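Local coordinates for protein gamma-hexachlorocyclohexane dehydrochlorinase (PDB 3A76) that catalyses two successive 1,2-anti dehydrochlorinations of the pollutant lindane, giving a tetrachlorocyclohexadiene by way of gamma-pentachlorocyclohexene, at residues S29-K40 and F133-W144. Numbering follows the deposited sequence.
Sequences SRAAIQDLYSDK and FTDEYERRDGVW
Ser29 OG accepts the indole N-H of Trp144, with NE1 to OG at 2.9 Å; the angle of 138° at the hydrogen makes the bond weak. The same hydroxyl is hydrogen-bonded to the backbone O of Asp25, one helical turn earlier, so it links the helix to the indole. It also lies over one face of the Arg139 guanidinium, whose charge is instead met by salt bridges to Asp25 and Asp106.

Two branches of Ile33 reach two different aromatic rings. CG2, anti to the backbone N, stands over the centre of the Tyr137 ring, 3.4 Å from its centroid, which defines a CH-pi contact over the face. CD1 makes a second one, 3.9 Å from the centroid of the six-membered ring of Trp144. Arg139 CB lies 3.5 Å from the ring plane on the opposite face of Trp144, so the indole is held between Ile33 of the helix and Arg139 of the neighbouring strand 125-140. Leu36 extends past Tyr137 in the opposite sense, its CD1 3.6 Å from Tyr137 CD2 and also touching Trp144 CB.

Further along, with CG anti to the backbone N (chi1 -175°), the far end of the Tyr37 ring reaches Phe133. Its OH meets the edge of Phe133 near the ring plane, 3.6 Å from CD1, while Asp135 OD1 and Tyr137 OH lie at the edge of the Tyr37 ring. Asp135 is salt-bridged to Arg149, which also forms a cation-pi contact with Phe133.

The axes of helix 29-40 and strand 133-140 approach to 10.4 Å at 126°, consistent with helix 22-45 packing across the curved sheet of the SnoaL-like alpha+beta barrel. Phe133 carries this packing to the pocket, near bound spermidine and His93, the inferred proton acceptor.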
loop_
_atom_site.group_PDB
_atom_site.type_symbol
_atom_site.label_atom_id
_atom_site.label_comp_id
_atom_site.label_asym_id
_atom_site.label_seq_id
_atom_site.Cartn_x
_atom_site.Cartn_y
_atom_site.Cartn_z
ATOM N N SER B 29 2.021 18.049 8.209
ATOM C CA SER B 29 1.397 17.248 9.257
ATOM C C SER B 29 0.917 15.907 8.714
ATOM O O SER B 29 1.039 14.881 9.380
ATOM C CB SER B 29 0.261 18.026 9.935
ATOM O OG SER B 29 0.788 19.114 10.691
ATOM N N ARG B 30 0.376 15.936 7.498
ATOM C CA ARG B 30 0.032 14.724 6.753
ATOM C C ARG B 30 1.242 13.769 6.656
ATOM O O ARG B 30 1.111 12.574 6.933
ATOM C CB ARG B 30 -0.483 15.090 5.357
ATOM C CG ARG B 30 -1.841 15.794 5.332
ATOM C CD ARG B 30 -2.208 16.274 3.930
ATOM N NE ARG B 30 -2.203 15.179 2.957
ATOM C CZ ARG B 30 -3.287 14.513 2.565
ATOM N NH1 ARG B 30 -4.479 14.837 3.051
ATOM N NH2 ARG B 30 -3.183 13.523 1.687
ATOM N N ALA B 31 2.406 14.311 6.299
ATOM C CA ALA B 31 3.657 13.540 6.179
ATOM C C ALA B 31 4.082 12.860 7.486
ATOM O O ALA B 31 4.362 11.648 7.509
ATOM C CB ALA B 31 4.779 14.422 5.651
ATOM N N ALA B 32 4.112 13.629 8.574
ATOM C CA ALA B 32 4.440 13.090 9.891
ATOM C C ALA B 32 3.449 12.007 10.352
ATOM O O ALA B 32 3.836 11.027 10.991
ATOM C CB ALA B 32 4.528 14.227 10.932
ATOM N N ILE B 33 2.172 12.186 10.033
ATOM C CA ILE B 33 1.159 11.224 10.437
ATOM C C ILE B 33 1.288 9.941 9.608
ATOM O O ILE B 33 1.172 8.841 10.147
ATOM C CB ILE B 33 -0.281 11.843 10.362
ATOM C CG1 ILE B 33 -0.427 12.983 11.391
ATOM C CG2 ILE B 33 -1.359 10.773 10.549
ATOM C CD1 ILE B 33 -1.588 13.957 11.114
ATOM N N GLN B 34 1.548 10.098 8.306
ATOM C CA GLN B 34 1.885 8.981 7.408
ATOM C C GLN B 34 3.032 8.164 7.986
ATOM O O GLN B 34 2.940 6.936 8.069
ATOM C CB GLN B 34 2.245 9.477 6.005
ATOM C CG GLN B 34 1.037 9.756 5.099
ATOM C CD GLN B 34 1.364 10.643 3.898
ATOM O OE1 GLN B 34 2.427 10.514 3.273
ATOM N NE2 GLN B 34 0.446 11.554 3.571
ATOM N N ASP B 35 4.088 8.864 8.406
ATOM C CA ASP B 35 5.245 8.250 9.083
ATOM C C ASP B 35 4.909 7.572 10.387
ATOM O O ASP B 35 5.477 6.516 10.693
ATOM C CB ASP B 35 6.326 9.279 9.317
ATOM C CG ASP B 35 7.026 9.644 8.061
ATOM O OD1 ASP B 35 6.810 8.939 7.063
ATOM O OD2 ASP B 35 7.785 10.629 8.066
ATOM N N LEU B 36 3.974 8.157 11.141
ATOM C CA LEU B 36 3.446 7.498 12.338
ATOM C C LEU B 36 2.785 6.183 11.964
ATOM O O LEU B 36 3.068 5.146 12.551
ATOM C CB LEU B 36 2.440 8.404 13.077
ATOM C CG LEU B 36 2.967 9.622 13.854
ATOM C CD1 LEU B 36 1.783 10.350 14.491
ATOM C CD2 LEU B 36 4.011 9.208 14.901
ATOM N N TYR B 37 1.906 6.247 10.969
ATOM C CA TYR B 37 1.152 5.098 10.486
ATOM C C TYR B 37 2.092 3.960 10.015
ATOM O O TYR B 37 1.932 2.813 10.422
ATOM C CB TYR B 37 0.217 5.586 9.374
ATOM C CG TYR B 37 -0.750 4.579 8.817
ATOM C CD1 TYR B 37 -0.435 3.849 7.661
ATOM C CD2 TYR B 37 -2.006 4.379 9.414
ATOM C CE1 TYR B 37 -1.335 2.940 7.139
ATOM C CE2 TYR B 37 -2.898 3.474 8.913
ATOM C CZ TYR B 37 -2.568 2.761 7.770
ATOM O OH TYR B 37 -3.456 1.845 7.262
ATOM N N SER B 38 3.073 4.282 9.187
ATOM C CA SER B 38 4.063 3.281 8.755
ATOM C C SER B 38 4.909 2.735 9.926
ATOM O O SER B 38 4.953 1.520 10.138
ATOM C CB SER B 38 4.952 3.862 7.659
ATOM O OG SER B 38 4.147 4.240 6.565
ATOM N N ASP B 39 5.531 3.637 10.707
ATOM C CA ASP B 39 6.337 3.255 11.901
ATOM C C ASP B 39 5.687 2.211 12.779
ATOM O O ASP B 39 6.357 1.308 13.271
ATOM C CB ASP B 39 6.637 4.458 12.785
ATOM C CG ASP B 39 7.688 5.362 12.207
ATOM O OD1 ASP B 39 8.469 4.891 11.361
ATOM O OD2 ASP B 39 7.731 6.548 12.599
ATOM N N LYS B 40 4.382 2.330 13.000
ATOM C CA LYS B 40 3.738 1.377 13.875
ATOM C C LYS B 40 3.911 -0.003 13.295
ATOM O O LYS B 40 4.291 -0.928 13.999
ATOM C CB LYS B 40 2.244 1.668 14.090
ATOM C CG LYS B 40 1.795 1.199 15.472
ATOM C CD LYS B 40 0.438 0.572 15.517
ATOM C CE LYS B 40 0.538 -0.935 15.325
ATOM N NZ LYS B 40 -0.817 -1.536 15.247
ATOM N N PHE B 133 -7.971 0.197 10.660
ATOM C CA PHE B 133 -7.503 1.078 11.722
ATOM C C PHE B 133 -8.390 2.325 11.829
ATOM O O PHE B 133 -8.669 2.982 10.823
ATOM C CB PHE B 133 -6.046 1.495 11.470
ATOM C CG PHE B 133 -5.068 0.341 11.451
ATOM C CD1 PHE B 133 -4.107 0.247 10.452
ATOM C CD2 PHE B 133 -5.103 -0.642 12.433
ATOM C CE1 PHE B 133 -3.185 -0.807 10.444
ATOM C CE2 PHE B 133 -4.193 -1.714 12.424
ATOM C CZ PHE B 133 -3.235 -1.792 11.432
ATOM N N THR B 134 -8.846 2.628 13.048
ATOM C CA THR B 134 -9.554 3.872 13.337
ATOM C C THR B 134 -8.642 4.580 14.322
ATOM O O THR B 134 -8.394 4.086 15.426
ATOM C CB THR B 134 -10.954 3.630 13.954
ATOM O OG1 THR B 134 -11.631 2.602 13.218
ATOM C CG2 THR B 134 -11.815 4.914 13.936
ATOM N N ASP B 135 -8.106 5.714 13.896
ATOM C CA ASP B 135 -7.034 6.363 14.615
ATOM C C ASP B 135 -7.369 7.807 14.958
ATOM O O ASP B 135 -8.164 8.466 14.267
ATOM C CB ASP B 135 -5.744 6.353 13.773
ATOM C CG ASP B 135 -5.212 4.954 13.499
ATOM O OD1 ASP B 135 -4.546 4.776 12.453
ATOM O OD2 ASP B 135 -5.433 4.046 14.324
ATOM N N GLU B 136 -6.732 8.283 16.026
ATOM C CA GLU B 136 -6.700 9.693 16.362
ATOM C C GLU B 136 -5.259 10.059 16.572
ATOM O O GLU B 136 -4.520 9.311 17.217
ATOM C CB GLU B 136 -7.462 9.962 17.647
ATOM C CG GLU B 136 -8.966 9.772 17.575
ATOM C CD GLU B 136 -9.607 9.993 18.935
ATOM O OE1 GLU B 136 -10.668 9.400 19.198
ATOM O OE2 GLU B 136 -9.019 10.739 19.754
ATOM N N TYR B 137 -4.869 11.204 16.026
ATOM C CA TYR B 137 -3.519 11.744 16.187
ATOM C C TYR B 137 -3.563 13.108 16.882
ATOM O O TYR B 137 -4.491 13.895 16.687
ATOM C CB TYR B 137 -2.805 11.879 14.831
ATOM C CG TYR B 137 -2.776 10.603 14.025
ATOM C CD1 TYR B 137 -3.789 10.307 13.106
ATOM C CD2 TYR B 137 -1.743 9.686 14.187
ATOM C CE1 TYR B 137 -3.770 9.123 12.356
ATOM C CE2 TYR B 137 -1.715 8.502 13.453
ATOM C CZ TYR B 137 -2.726 8.221 12.540
ATOM O OH TYR B 137 -2.677 7.040 11.822
ATOM N N GLU B 138 -2.548 13.384 17.689
ATOM C CA GLU B 138 -2.523 14.607 18.471
ATOM C C GLU B 138 -1.169 15.280 18.379
ATOM O O GLU B 138 -0.128 14.630 18.552
ATOM C CB GLU B 138 -2.862 14.295 19.927
ATOM C CG GLU B 138 -3.019 15.495 20.834
ATOM C CD GLU B 138 -3.641 15.106 22.159
ATOM O OE1 GLU B 138 -4.768 14.555 22.153
ATOM O OE2 GLU B 138 -2.997 15.337 23.200
ATOM N N ARG B 139 -1.195 16.583 18.113
ATOM C CA ARG B 139 0.018 17.383 18.042
ATOM C C ARG B 139 0.209 18.176 19.338
ATOM O O ARG B 139 -0.623 19.020 19.696
ATOM C CB ARG B 139 -0.051 18.322 16.846
ATOM C CG ARG B 139 1.275 18.928 16.437
ATOM C CD ARG B 139 1.018 20.353 16.035
ATOM N NE ARG B 139 1.637 20.731 14.775
ATOM C CZ ARG B 139 0.959 21.208 13.729
ATOM N NH1 ARG B 139 -0.361 21.365 13.787
ATOM N NH2 ARG B 139 1.604 21.543 12.623
ATOM N N ARG B 140 1.296 17.880 20.044
ATOM C CA ARG B 140 1.670 18.612 21.244
ATOM C C ARG B 140 3.068 19.177 21.068
ATOM O O ARG B 140 4.044 18.420 21.045
ATOM C CB ARG B 140 1.653 17.704 22.477
ATOM C CG ARG B 140 0.351 16.982 22.743
ATOM C CD ARG B 140 0.517 16.034 23.906
ATOM N NE ARG B 140 -0.611 15.116 24.031
ATOM C CZ ARG B 140 -0.729 14.177 24.971
ATOM N NH1 ARG B 140 0.209 14.004 25.898
ATOM N NH2 ARG B 140 -1.798 13.396 24.977
ATOM N N ASP B 141 3.159 20.503 20.952
ATOM C CA ASP B 141 4.449 21.220 20.923
ATOM C C ASP B 141 5.249 20.930 19.656
ATOM O O ASP B 141 6.478 20.762 19.701
ATOM C CB ASP B 141 5.288 20.911 22.181
ATOM C CG ASP B 141 4.752 21.600 23.424
ATOM O OD1 ASP B 141 4.871 22.843 23.518
ATOM O OD2 ASP B 141 4.214 20.893 24.310
ATOM N N GLY B 142 4.532 20.872 18.532
ATOM C CA GLY B 142 5.133 20.597 17.224
ATOM C C GLY B 142 5.375 19.128 16.899
ATOM O O GLY B 142 5.856 18.822 15.807
ATOM N N VAL B 143 5.042 18.224 17.828
ATOM C CA VAL B 143 5.279 16.783 17.649
ATOM C C VAL B 143 3.971 15.982 17.559
ATOM O O VAL B 143 3.151 16.009 18.484
ATOM C CB VAL B 143 6.212 16.195 18.769
ATOM C CG1 VAL B 143 6.413 14.693 18.599
ATOM C CG2 VAL B 143 7.568 16.892 18.783
ATOM N N TRP B 144 3.782 15.272 16.445
ATOM C CA TRP B 144 2.607 14.411 16.257
ATOM C C TRP B 144 2.815 13.019 16.826
ATOM O O TRP B 144 3.890 12.433 16.681
ATOM C CB TRP B 144 2.271 14.254 14.779
ATOM C CG TRP B 144 1.660 15.446 14.137
ATOM C CD1 TRP B 144 2.296 16.371 13.369
ATOM C CD2 TRP B 144 0.283 15.828 14.175
ATOM N NE1 TRP B 144 1.404 17.310 12.925
ATOM C CE2 TRP B 144 0.158 17.006 13.406
ATOM C CE3 TRP B 144 -0.857 15.292 14.784
ATOM C CZ2 TRP B 144 -1.063 17.666 13.232
ATOM C CZ3 TRP B 144 -2.079 15.950 14.609
ATOM C CH2 TRP B 144 -2.169 17.123 13.839
#